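PDB 2PX7: 2-C-methyl-D-erythritol 4-phosphate cytidylyltransferase from Thermus thermophilus HB8, which probably catalyses the formation of 4-diphosphocytidyl-2-C-methyl-D-erythritol and diphosphate from CTP and 2-C-methyl-D-erythritol 4-phosphate, a step of isoprenoid biosynthesis. Local coordinates for residues F216-T219 against D223-L226; K44-V49 against T53-T58; P107-H112 against A176-A181; H182-R187 against Q200-P205. One frame throughout, in Å; residues are numbered along the deposited sequence.

Contact 1: F216-T219 against D223-L226; sequences FKIT and DLVL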
loop_
_atom_site.group_PDB
_atom_site.type_symbol
_atom_site.label_atom_id
_atom_site.label_comp_id
_atom_site.label_asym_id
_atom_site.label_seq_id
_atom_site.Cartn_x
_atom_site.Cartn_y
_atom_site.Cartn_z
ATOM N N PHE A 216 3.391 -1.088 -7.256
ATOM C CA PHE A 216 3.971 -0.609 -6.010
ATOM C C PHE A 216 5.441 -0.256 -6.204
ATOM O O PHE A 216 6.111 -0.759 -7.118
ATOM C CB PHE A 216 3.780 -1.616 -4.855
ATOM C CG PHE A 216 4.427 -2.967 -5.095
ATOM C CD1 PHE A 216 5.732 -3.211 -4.700
ATOM C CD2 PHE A 216 3.722 -3.986 -5.710
ATOM C CE1 PHE A 216 6.333 -4.465 -4.925
ATOM C CE2 PHE A 216 4.317 -5.229 -5.948
ATOM C CZ PHE A 216 5.619 -5.461 -5.550
ATOM N N LYS A 217 5.929 0.627 -5.346
ATOM C CA LYS A 217 7.304 1.093 -5.419
ATOM C C LYS A 217 8.160 0.163 -4.568
ATOM O O LYS A 217 7.786 -0.160 -3.452
ATOM C CB LYS A 217 7.401 2.546 -4.918
ATOM C CG LYS A 217 8.783 3.168 -5.031
ATOM C CD LYS A 217 8.813 4.651 -4.622
ATOM C CE LYS A 217 10.028 5.351 -5.278
ATOM N NZ LYS A 217 10.438 6.638 -4.608
ATOM N N ILE A 218 9.296 -0.283 -5.106
ATOM C CA ILE A 218 10.251 -1.062 -4.312
ATOM C C ILE A 218 11.157 -0.100 -3.561
ATOM O O ILE A 218 12.040 0.549 -4.151
ATOM C CB ILE A 218 11.082 -2.044 -5.160
ATOM C CG1 ILE A 218 10.161 -3.026 -5.883
ATOM C CG2 ILE A 218 12.116 -2.766 -4.269
ATOM C CD1 ILE A 218 10.857 -3.905 -6.919
ATOM N N THR A 219 10.907 0.022 -2.263
ATOM C CA THR A 219 11.653 0.935 -1.417
ATOM C C THR A 219 12.463 0.190 -0.360
ATOM O O THR A 219 13.666 0.417 -0.217
ATOM C CB THR A 219 10.708 1.904 -0.721
ATOM O OG1 THR A 219 9.919 2.580 -1.708
ATOM C CG2 THR A 219 11.493 2.930 0.095
ATOM N N ASP A 223 9.775 -5.056 0.433
ATOM C CA ASP A 223 9.198 -4.744 -0.884
ATOM C C ASP A 223 9.863 -5.598 -1.967
ATOM O O ASP A 223 9.190 -6.173 -2.824
ATOM C CB ASP A 223 9.334 -3.252 -1.218
ATOM C CG ASP A 223 8.572 -2.360 -0.259
ATOM O OD1 ASP A 223 7.535 -2.802 0.286
ATOM O OD2 ASP A 223 9.005 -1.206 -0.049
ATOM N N LEU A 224 11.191 -5.678 -1.899
ATOM C CA LEU A 224 11.994 -6.457 -2.845
ATOM C C LEU A 224 11.610 -7.937 -2.856
ATOM O O LEU A 224 11.427 -8.529 -3.928
ATOM C CB LEU A 224 13.490 -6.283 -2.555
ATOM C CG LEU A 224 14.489 -6.997 -3.472
ATOM C CD1 LEU A 224 14.237 -6.672 -4.939
ATOM C CD2 LEU A 224 15.909 -6.622 -3.074
ATOM N N VAL A 225 11.472 -8.516 -1.664
ATOM C CA VAL A 225 11.035 -9.909 -1.512
ATOM C C VAL A 225 9.660 -10.149 -2.147
ATOM O O VAL A 225 9.498 -11.076 -2.936
ATOM C CB VAL A 225 11.066 -10.354 -0.029
ATOM C CG1 VAL A 225 10.542 -11.788 0.136
ATOM C CG2 VAL A 225 12.485 -10.218 0.531
ATOM N N LEU A 226 8.676 -9.310 -1.834
ATOM C CA LEU A 226 7.364 -9.400 -2.493
ATOM C C LEU A 226 7.437 -9.230 -4.037
ATOM O O LEU A 226 6.653 -9.836 -4.786
ATOM C CB LEU A 226 6.401 -8.383 -1.871
ATOM C CG LEU A 226 4.970 -8.231 -2.397
ATOM C CD1 LEU A 226 4.140 -9.471 -2.090
ATOM C CD2 LEU A 226 4.315 -6.997 -1.796
#

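Contact 2: K44-V49 against T53-T58; sequences KAFLQV and TLLEWT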
loop_
_atom_site.group_PDB
_atom_site.type_symbol
_atom_site.label_atom_id
_atom_site.label_comp_id
_atom_site.label_asym_id
_atom_site.label_seq_id
_atom_site.Cartn_x
_atom_site.Cartn_y
_atom_site.Cartn_z
ATOM N N LYS A 44 19.930 2.025 -8.320
ATOM C CA LYS A 44 18.598 1.404 -8.260
ATOM C C LYS A 44 18.134 0.805 -9.597
ATOM O O LYS A 44 17.451 -0.228 -9.625
ATOM C CB LYS A 44 17.562 2.416 -7.754
ATOM C CG LYS A 44 16.207 1.815 -7.377
ATOM C CD LYS A 44 16.335 0.831 -6.198
ATOM C CE LYS A 44 15.001 0.573 -5.495
ATOM N NZ LYS A 44 14.462 1.788 -4.800
ATOM N N ALA A 45 18.512 1.452 -10.699
ATOM C CA ALA A 45 18.127 0.988 -12.031
ATOM C C ALA A 45 18.680 -0.406 -12.340
ATOM O O ALA A 45 18.079 -1.153 -13.101
ATOM C CB ALA A 45 18.575 1.976 -13.087
ATOM N N PHE A 46 19.813 -0.742 -11.730
ATOM C CA PHE A 46 20.459 -2.040 -11.942
ATOM C C PHE A 46 20.175 -3.058 -10.832
ATOM O O PHE A 46 20.853 -4.079 -10.737
ATOM C CB PHE A 46 21.977 -1.874 -12.153
ATOM C CG PHE A 46 22.353 -0.887 -13.248
ATOM C CD1 PHE A 46 21.525 -0.678 -14.353
ATOM C CD2 PHE A 46 23.561 -0.189 -13.182
ATOM C CE1 PHE A 46 21.878 0.226 -15.354
ATOM C CE2 PHE A 46 23.923 0.715 -14.188
ATOM C CZ PHE A 46 23.076 0.919 -15.272
ATOM N N LEU A 47 19.180 -2.790 -9.991
ATOM C CA LEU A 47 18.747 -3.775 -8.991
ATOM C C LEU A 47 18.009 -4.922 -9.683
ATOM O O LEU A 47 17.040 -4.696 -10.415
ATOM C CB LEU A 47 17.869 -3.126 -7.911
ATOM C CG LEU A 47 17.344 -4.016 -6.771
ATOM C CD1 LEU A 47 18.400 -4.260 -5.696
ATOM C CD2 LEU A 47 16.095 -3.407 -6.154
ATOM N N GLN A 48 18.488 -6.145 -9.460
ATOM C CA GLN A 48 17.874 -7.342 -10.031
ATOM C C GLN A 48 16.594 -7.719 -9.291
ATOM O O GLN A 48 16.558 -7.749 -8.063
ATOM C CB GLN A 48 18.846 -8.535 -10.010
ATOM C CG GLN A 48 19.772 -8.628 -11.219
ATOM C CD GLN A 48 19.147 -9.337 -12.409
ATOM O OE1 GLN A 48 18.350 -10.264 -12.254
ATOM N NE2 GLN A 48 19.518 -8.908 -13.611
ATOM N N VAL A 49 15.556 -8.010 -10.063
ATOM C CA VAL A 49 14.292 -8.497 -9.535
ATOM C C VAL A 49 13.857 -9.623 -10.464
ATOM O O VAL A 49 13.348 -9.376 -11.564
ATOM C CB VAL A 49 13.196 -7.372 -9.480
ATOM C CG1 VAL A 49 11.884 -7.910 -8.922
ATOM C CG2 VAL A 49 13.664 -6.173 -8.652
ATOM N N THR A 53 16.665 -6.603 -14.462
ATOM C CA THR A 53 16.912 -5.425 -13.622
ATOM C C THR A 53 15.652 -4.558 -13.641
ATOM O O THR A 53 14.791 -4.723 -14.503
ATOM C CB THR A 53 18.121 -4.587 -14.082
ATOM O OG1 THR A 53 17.839 -4.020 -15.360
ATOM C CG2 THR A 53 19.411 -5.437 -14.155
ATOM N N LEU A 54 15.538 -3.646 -12.681
ATOM C CA LEU A 54 14.429 -2.685 -12.668
ATOM C C LEU A 54 14.319 -1.959 -14.006
ATOM O O LEU A 54 13.234 -1.858 -14.582
ATOM C CB LEU A 54 14.591 -1.700 -11.506
ATOM C CG LEU A 54 14.263 -2.271 -10.123
ATOM C CD1 LEU A 54 14.409 -1.213 -9.041
ATOM C CD2 LEU A 54 12.848 -2.845 -10.119
ATOM N N LEU A 55 15.461 -1.504 -14.524
ATOM C CA LEU A 55 15.494 -0.814 -15.814
ATOM C C LEU A 55 14.882 -1.668 -16.919
ATOM O O LEU A 55 14.061 -1.192 -17.703
ATOM C CB LEU A 55 16.928 -0.362 -16.174
ATOM C CG LEU A 55 17.088 0.299 -17.555
ATOM C CD1 LEU A 55 16.328 1.621 -17.614
ATOM C CD2 LEU A 55 18.560 0.495 -17.917
ATOM N N GLU A 56 15.269 -2.939 -16.963
ATOM C CA GLU A 56 14.753 -3.876 -17.961
ATOM C C GLU A 56 13.256 -4.072 -17.807
ATOM O O GLU A 56 12.528 -4.096 -18.797
ATOM C CB GLU A 56 15.515 -5.207 -17.901
ATOM C CG GLU A 56 16.966 -5.095 -18.410
ATOM C CD GLU A 56 17.818 -6.335 -18.162
ATOM O OE1 GLU A 56 17.432 -7.211 -17.352
ATOM O OE2 GLU A 56 18.906 -6.425 -18.786
ATOM N N TRP A 57 12.792 -4.168 -16.560
ATOM C CA TRP A 57 11.348 -4.199 -16.291
ATOM C C TRP A 57 10.613 -2.976 -16.843
ATOM O O TRP A 57 9.629 -3.146 -17.547
ATOM C CB TRP A 57 11.041 -4.378 -14.794
ATOM C CG TRP A 57 11.285 -5.759 -14.258
ATOM C CD1 TRP A 57 12.281 -6.137 -13.394
ATOM C CD2 TRP A 57 10.512 -6.945 -14.518
ATOM N NE1 TRP A 57 12.185 -7.475 -13.117
ATOM C CE2 TRP A 57 11.107 -7.998 -13.783
ATOM C CE3 TRP A 57 9.377 -7.218 -15.293
ATOM C CZ2 TRP A 57 10.609 -9.316 -13.805
ATOM C CZ3 TRP A 57 8.884 -8.537 -15.330
ATOM C CH2 TRP A 57 9.500 -9.565 -14.576
ATOM N N THR A 58 11.071 -1.747 -16.558
ATOM C CA THR A 58 10.315 -0.585 -17.084
ATOM C C THR A 58 10.409 -0.481 -18.596
ATOM O O THR A 58 9.437 -0.124 -19.233
ATOM C CB THR A 58 10.571 0.830 -16.400
ATOM O OG1 THR A 58 11.601 1.555 -17.087
ATOM C CG2 THR A 58 10.859 0.734 -14.946
#

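Contact 3: P107-H112 against A176-A181; sequences PLVLVH and ALLREA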
loop_
_atom_site.group_PDB
_atom_site.type_symbol
_atom_site.label_atom_id
_atom_site.label_comp_id
_atom_site.label_asym_id
_atom_site.label_seq_id
_atom_site.Cartn_x
_atom_site.Cartn_y
_atom_site.Cartn_z
ATOM N N PRO A 107 4.968 15.634 -28.168
ATOM C CA PRO A 107 4.146 16.574 -27.392
ATOM C C PRO A 107 3.410 15.994 -26.183
ATOM O O PRO A 107 2.683 16.727 -25.487
ATOM C CB PRO A 107 3.136 17.086 -28.421
ATOM C CG PRO A 107 2.978 15.959 -29.379
ATOM C CD PRO A 107 4.351 15.325 -29.478
ATOM N N LEU A 108 3.602 14.694 -25.944
ATOM C CA LEU A 108 3.026 14.023 -24.784
ATOM C C LEU A 108 4.115 13.249 -24.051
ATOM O O LEU A 108 4.954 12.615 -24.687
ATOM C CB LEU A 108 1.889 13.095 -25.227
ATOM C CG LEU A 108 0.816 12.856 -24.170
ATOM C CD1 LEU A 108 -0.193 13.972 -24.144
ATOM C CD2 LEU A 108 0.122 11.538 -24.436
ATOM N N VAL A 109 4.128 13.328 -22.719
ATOM C CA VAL A 109 5.141 12.619 -21.930
ATOM C C VAL A 109 4.532 11.732 -20.864
ATOM O O VAL A 109 3.535 12.084 -20.268
ATOM C CB VAL A 109 6.178 13.556 -21.215
ATOM C CG1 VAL A 109 7.213 14.010 -22.161
ATOM C CG2 VAL A 109 5.495 14.759 -20.493
ATOM N N LEU A 110 5.182 10.598 -20.613
ATOM C CA LEU A 110 4.918 9.795 -19.422
ATOM C C LEU A 110 6.179 9.785 -18.580
ATOM O O LEU A 110 7.281 9.577 -19.098
ATOM C CB LEU A 110 4.508 8.372 -19.791
ATOM C CG LEU A 110 3.168 8.191 -20.526
ATOM C CD1 LEU A 110 3.053 6.775 -21.072
ATOM C CD2 LEU A 110 1.948 8.509 -19.619
ATOM N N VAL A 111 6.028 10.064 -17.293
ATOM C CA VAL A 111 7.162 10.062 -16.386
ATOM C C VAL A 111 6.968 8.924 -15.378
ATOM O O VAL A 111 5.930 8.851 -14.711
ATOM C CB VAL A 111 7.287 11.398 -15.622
ATOM C CG1 VAL A 111 8.643 11.470 -14.898
ATOM C CG2 VAL A 111 7.094 12.587 -16.577
ATOM N N HIS A 112 7.962 8.050 -15.271
ATOM C CA HIS A 112 7.800 6.837 -14.493
ATOM C C HIS A 112 8.966 6.543 -13.556
ATOM O O HIS A 112 10.116 6.696 -13.931
ATOM C CB HIS A 112 7.529 5.637 -15.414
ATOM C CG HIS A 112 7.232 4.374 -14.670
ATOM N ND1 HIS A 112 6.094 4.210 -13.908
ATOM C CD2 HIS A 112 7.936 3.223 -14.547
ATOM C CE1 HIS A 112 6.104 3.007 -13.360
ATOM N NE2 HIS A 112 7.214 2.389 -13.729
ATOM N N ALA A 176 4.701 20.326 -23.319
ATOM C CA ALA A 176 4.762 21.789 -23.183
ATOM C C ALA A 176 4.307 22.274 -21.799
ATOM O O ALA A 176 4.820 23.259 -21.263
ATOM C CB ALA A 176 3.903 22.433 -24.247
ATOM N N LEU A 177 3.324 21.587 -21.227
ATOM C CA LEU A 177 2.829 21.964 -19.918
ATOM C C LEU A 177 3.865 21.615 -18.845
ATOM O O LEU A 177 4.144 22.422 -17.965
ATOM C CB LEU A 177 1.483 21.280 -19.638
ATOM C CG LEU A 177 0.915 21.441 -18.229
ATOM C CD1 LEU A 177 0.552 22.924 -17.907
ATOM C CD2 LEU A 177 -0.286 20.531 -18.075
ATOM N N LEU A 178 4.427 20.411 -18.918
ATOM C CA LEU A 178 5.450 20.012 -17.954
ATOM C C LEU A 178 6.718 20.903 -18.033
ATOM O O LEU A 178 7.345 21.206 -17.015
ATOM C CB LEU A 178 5.780 18.506 -18.075
ATOM C CG LEU A 178 6.613 17.940 -16.908
ATOM C CD1 LEU A 178 5.876 18.150 -15.557
ATOM C CD2 LEU A 178 6.966 16.467 -17.111
ATOM N N ARG A 179 7.079 21.324 -19.241
ATOM C CA ARG A 179 8.121 22.345 -19.409
ATOM C C ARG A 179 7.756 23.653 -18.683
ATOM O O ARG A 179 8.545 24.128 -17.894
ATOM C CB ARG A 179 8.507 22.521 -20.891
ATOM C CG ARG A 179 9.021 21.185 -21.478
ATOM C CD ARG A 179 10.154 21.291 -22.492
ATOM N NE ARG A 179 9.662 21.110 -23.844
ATOM C CZ ARG A 179 10.062 20.188 -24.727
ATOM N NH1 ARG A 179 11.023 19.318 -24.472
ATOM N NH2 ARG A 179 9.483 20.166 -25.908
ATOM N N GLU A 180 6.553 24.192 -18.897
ATOM C CA GLU A 180 6.115 25.371 -18.132
ATOM C C GLU A 180 6.218 25.161 -16.625
ATOM O O GLU A 180 6.651 26.054 -15.898
ATOM C CB GLU A 180 4.673 25.780 -18.456
ATOM C CG GLU A 180 4.435 26.302 -19.858
ATOM C CD GLU A 180 5.093 27.664 -20.128
ATOM O OE1 GLU A 180 5.289 28.463 -19.182
ATOM O OE2 GLU A 180 5.391 27.936 -21.305
ATOM N N ALA A 181 5.788 23.986 -16.163
ATOM C CA ALA A 181 5.828 23.641 -14.743
ATOM C C ALA A 181 7.262 23.636 -14.191
ATOM O O ALA A 181 7.532 24.194 -13.119
ATOM C CB ALA A 181 5.157 22.293 -14.513
HETATM O O HOH W 1 2.994 19.427 -25.703
#

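Contact 4: H182-R187 against Q200-P205; sequences HAYARR and QALGYP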
loop_
_atom_site.group_PDB
_atom_site.type_symbol
_atom_site.label_atom_id
_atom_site.label_comp_id
_atom_site.label_asym_id
_atom_site.label_seq_id
_atom_site.Cartn_x
_atom_site.Cartn_y
_atom_site.Cartn_z
ATOM N N HIS A 182 8.164 22.979 -14.908
ATOM C CA HIS A 182 9.554 22.947 -14.506
ATOM C C HIS A 182 10.228 24.336 -14.580
ATOM O O HIS A 182 11.036 24.658 -13.721
ATOM C CB HIS A 182 10.334 21.875 -15.285
ATOM C CG HIS A 182 10.225 20.503 -14.686
ATOM N ND1 HIS A 182 11.141 20.008 -13.784
ATOM C CD2 HIS A 182 9.285 19.537 -14.837
ATOM C CE1 HIS A 182 10.786 18.788 -13.423
ATOM N NE2 HIS A 182 9.659 18.479 -14.047
ATOM N N ALA A 183 9.858 25.157 -15.565
ATOM C CA ALA A 183 10.386 26.537 -15.677
ATOM C C ALA A 183 9.980 27.421 -14.490
ATOM O O ALA A 183 10.807 28.143 -13.912
ATOM C CB ALA A 183 9.941 27.183 -17.002
ATOM N N TYR A 184 8.700 27.360 -14.129
ATOM C CA TYR A 184 8.193 28.088 -12.971
ATOM C C TYR A 184 8.820 27.579 -11.678
ATOM O O TYR A 184 9.155 28.372 -10.800
ATOM C CB TYR A 184 6.668 27.973 -12.913
ATOM C CG TYR A 184 6.015 28.724 -11.776
ATOM C CD1 TYR A 184 6.012 30.124 -11.741
ATOM C CD2 TYR A 184 5.379 28.038 -10.747
ATOM C CE1 TYR A 184 5.383 30.825 -10.693
ATOM C CE2 TYR A 184 4.752 28.721 -9.700
ATOM C CZ TYR A 184 4.753 30.115 -9.682
ATOM O OH TYR A 184 4.148 30.791 -8.631
ATOM N N ALA A 185 8.978 26.259 -11.560
ATOM C CA ALA A 185 9.617 25.674 -10.379
ATOM C C ALA A 185 11.074 26.130 -10.213
ATOM O O ALA A 185 11.510 26.383 -9.100
ATOM C CB ALA A 185 9.522 24.171 -10.395
ATOM N N ARG A 186 11.805 26.237 -11.324
ATOM C CA ARG A 186 13.187 26.729 -11.323
ATOM C C ARG A 186 13.260 28.153 -10.745
ATOM O O ARG A 186 14.070 28.412 -9.862
ATOM C CB ARG A 186 13.764 26.675 -12.747
ATOM C CG ARG A 186 15.299 26.682 -12.858
ATOM C CD ARG A 186 15.765 26.382 -14.313
ATOM N NE ARG A 186 15.176 25.138 -14.836
ATOM C CZ ARG A 186 14.438 25.022 -15.957
ATOM N NH1 ARG A 186 14.191 26.075 -16.749
ATOM N NH2 ARG A 186 13.952 23.829 -16.296
ATOM N N ARG A 187 12.382 29.042 -11.219
ATOM C CA ARG A 187 12.279 30.427 -10.720
ATOM C C ARG A 187 11.922 30.551 -9.235
ATOM O O ARG A 187 12.393 31.461 -8.551
ATOM C CB ARG A 187 11.267 31.237 -11.542
ATOM C CG ARG A 187 11.540 31.213 -13.030
ATOM C CD ARG A 187 10.843 32.327 -13.823
ATOM N NE ARG A 187 9.508 32.699 -13.345
ATOM C CZ ARG A 187 8.368 32.225 -13.841
ATOM N NH1 ARG A 187 8.370 31.316 -14.823
ATOM N NH2 ARG A 187 7.214 32.655 -13.339
ATOM N N GLN A 200 0.374 21.544 -10.693
ATOM C CA GLN A 200 -0.571 22.151 -9.748
ATOM C C GLN A 200 -0.165 23.584 -9.349
ATOM O O GLN A 200 -1.013 24.467 -9.279
ATOM C CB GLN A 200 -0.694 21.222 -8.526
ATOM C CG GLN A 200 -1.705 21.606 -7.459
ATOM C CD GLN A 200 -1.752 20.542 -6.375
ATOM O OE1 GLN A 200 -0.709 20.033 -5.932
ATOM N NE2 GLN A 200 -2.946 20.176 -5.971
ATOM N N ALA A 201 1.129 23.828 -9.136
ATOM C CA ALA A 201 1.615 25.167 -8.767
ATOM C C ALA A 201 1.416 26.214 -9.872
ATOM O O ALA A 201 1.386 27.414 -9.608
ATOM C CB ALA A 201 3.079 25.103 -8.305
ATOM N N LEU A 202 1.215 25.755 -11.107
ATOM C CA LEU A 202 0.850 26.655 -12.209
ATOM C C LEU A 202 -0.602 27.116 -12.168
ATOM O O LEU A 202 -0.957 28.118 -12.769
ATOM C CB LEU A 202 1.132 25.981 -13.564
ATOM C CG LEU A 202 2.557 25.933 -14.115
ATOM C CD1 LEU A 202 2.549 25.161 -15.442
ATOM C CD2 LEU A 202 3.142 27.336 -14.349
ATOM N N GLY A 203 -1.452 26.389 -11.461
ATOM C CA GLY A 203 -2.870 26.656 -11.513
ATOM C C GLY A 203 -3.543 25.707 -12.492
ATOM O O GLY A 203 -4.710 25.902 -12.827
ATOM N N TYR A 204 -2.811 24.693 -12.959
ATOM C CA TYR A 204 -3.359 23.734 -13.931
ATOM C C TYR A 204 -3.986 22.500 -13.228
ATOM O O TYR A 204 -3.339 21.868 -12.384
ATOM C CB TYR A 204 -2.297 23.282 -14.941
ATOM C CG TYR A 204 -2.876 22.634 -16.207
ATOM C CD1 TYR A 204 -3.059 23.380 -17.369
ATOM C CD2 TYR A 204 -3.244 21.280 -16.228
ATOM C CE1 TYR A 204 -3.593 22.812 -18.523
ATOM C CE2 TYR A 204 -3.787 20.693 -17.384
ATOM C CZ TYR A 204 -3.954 21.474 -18.522
ATOM O OH TYR A 204 -4.467 20.942 -19.662
ATOM N N PRO A 205 -5.233 22.142 -13.606
ATOM C CA PRO A 205 -5.936 21.002 -12.989
ATOM C C PRO A 205 -5.280 19.661 -13.342
ATOM O O PRO A 205 -4.954 19.402 -14.495
ATOM C CB PRO A 205 -7.349 21.091 -13.598
ATOM C CG PRO A 205 -7.128 21.774 -14.945
ATOM C CD PRO A 205 -6.049 22.796 -14.655
#

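Contact 1: F216-T219 against D223-L226
With chi1 at -63°, Asp223 carries its carboxylate beside its own backbone N and back toward Thr219, while Phe216 holds CG between its backbone N and carbonyl carbon (chi1 61°), which brings CE1 within 3.9 Å of Asp223 O. The polar part of the contact rests on one oxygen: Thr219 N donates to Asp223 OD2 at 3.2 Å with an N-H...O angle of 150°, meeting the anti side of the carboxylate somewhat out of its plane. The same OD2 also accepts from the N-H of His220, so one oxygen gathers two consecutive backbone donors. A carboxylate at this place, near the start of a helix, would probably be favoured by the helix dipole. Helix 221-231 is the C-terminal helix of the cytidylyltransferase fold, and the loop 216-219 leads into it carrying Lys217, predicted to position 2-C-methyl-D-erythritol 4-phosphate; its CB points away from 223-226. Replacing Asp223 by an alanine would probably leave the N-H groups of Thr219 and His220 without their shared acceptor and let the loop shift against the helix. Apolar contacts lie around the bond. Ile218 CG2 comes within 4.1 Å of Leu224 CB, and Ile218 CA lies 3.9 Å from Asp223 CB. Phe216 CZ stands 4.2 Å from Leu226 CG, and Leu226 CD2 sits over one face of the ring, displaced toward its rim. Leu226 of the second subunit packs on this same Phe216.

Contact 2: K44-V49 against T53-T58
Ala45 O and Leu47 O of the loop 44-49 accept from Leu55 N and Leu54 N at the start of helix 54-61. The same N-terminus is closed by a capping box: Thr53 holds OG1 between its backbone N and carbonyl carbon (chi1 66°), where it accepts from Glu56 N at 3.2 Å, and Glu56 OE1 receives Thr53 N from above the carboxylate plane. The tight side is the buried one. Leu55 N reaches Ala45 O at 3.0 Å, in the carbonyl plane and on a lone pair, and Leu54 N reaches Leu47 O at 2.9 Å. Leu54 packs closely against the loop: its CD1 lies 3.3 Å from Lys44 O and also touches the bent lysine chain, while its CD2 meets Val49 CG2 at 3.7 Å. Lys44, predicted to stabilise the transition state, sends its NZ on to the carbonyl of Ile218. Phe46 CE1 meets Leu55 CD2 at the ring edge, with Leu72 and Pro79 alongside. The solvent side is looser: exposed Gln48 brings NE2 back to Thr53 CG2 at 3.5 Å. At the far end the indole of Trp57 returns to the loop: its NE1 donates to Val49 O at 2.7 Å, with the oxygen 3° out of the ring plane.

Contact 3: P107-H112 against A176-A181
Leu178 CD2 settles against two valines of one strand, 3.9 Å from Val111 CG2 and 4.1 Å from Val109 CG2, in the core between a helix and the central sheet of this alpha/beta nucleotidyltransferase fold. The two valines, two residues apart on strand 108-111, both direct their side chains at helix 175-188. They are met differently: Val111 meets Leu178 end to end, methyl against methyl, while Val109 lies roughly perpendicular to it. A single methyl thus bridges two neighbouring side chains of the same sheet face. Leu178 extends its CG opposite the backbone N (chi1 -167°), which carries the branch out to the strand, the CA atoms of Val109 and Leu178 being 8.4 Å apart. The buried area is correspondingly small, 112 Å², and no direct hydrogen bond crosses.

Around this first shell, Phe173 of strand 165-174 touches both Val109 and Leu178, and Asp195 touches both Val111 and Leu178. The strand itself is held by backbone bonds of Val109 to Phe173 and Val111 to Gln171 on one flank and of Leu110 to Ser27 and Leu29 on the other. Leu108 and Leu110 face the other way, onto helix 121-134, so the sheet has helices on both faces here. At the edge of the contact one water joins the backbones, donating to Pro107 O at 2.7 Å and accepting from Ala176 N at 3.1 Å.

Contact 4: H182-R187 against Q200-P205
Tyr184 meets the segment 200-205 at two consecutive residues, Ala201 and Leu202. Just before them stands Gln200, whose NE2 is bonded to Gly156 O of the second subunit and whose own O receives Gly203 N at 2.9 Å. Ala201 follows with two groups at the same ring atom: its O lies 3.6 Å from Tyr184 CE2, and its CB approaches that carbon to 4.2 Å. Both are contacts of a ring carbon, and no hydrogen bond crosses between the segments. The ring comes within range because Tyr184 turns CG anti to its backbone N (chi1 -178°), which carries the ring to Ala201. At Leu202 the meeting shifts to the root of the tyrosine. CD2 of Leu202 sits 3.9 Å from Tyr184 CB and 4.1 Å from Tyr184 CG, and the two side chains run alongside in opposing senses. Cutting Tyr184 back to an alanine would probably open a gap beside Ala201 and leave Leu202 CD2 with CB as its one remaining neighbour from that side chain. Gly203 comes next, at phi 98°; a side chain there would press on the carbonyl oxygen of Leu202, so the turn suits a residue without one. Tyr204 then leads the chain away, its OH bonded to Ser134 O. The positive phi of Gly203 and the paired bonds returning to the helix make this a Schellman motif, which closes helix 195-201 at the surface beside helix 175-188.

Contact 3 is the buried one, a purely apolar meeting of side chains apart from its bridging water; contact 4 lies at the surface, and contacts 1 and 2 are partly buried. Contacts 3 and 4 both use helix 175-188: Leu202 CD1 packs on Leu177 CD1 at 3.9 Å. Contacts 1 and 2, centres about 12 Å apart, adjoin on the other side of the chain's centre and carry two predicted active-site lysines; here polar bonds at helix starts join the apolar packing, a carboxylate accepting a loop N-H in contact 1, loop carbonyls accepting helix N-H groups in contact 2. Between the two groups, contact 2 reaches contact 3 through Thr58 CG2 and His112 CD2, 3.9 Å apart.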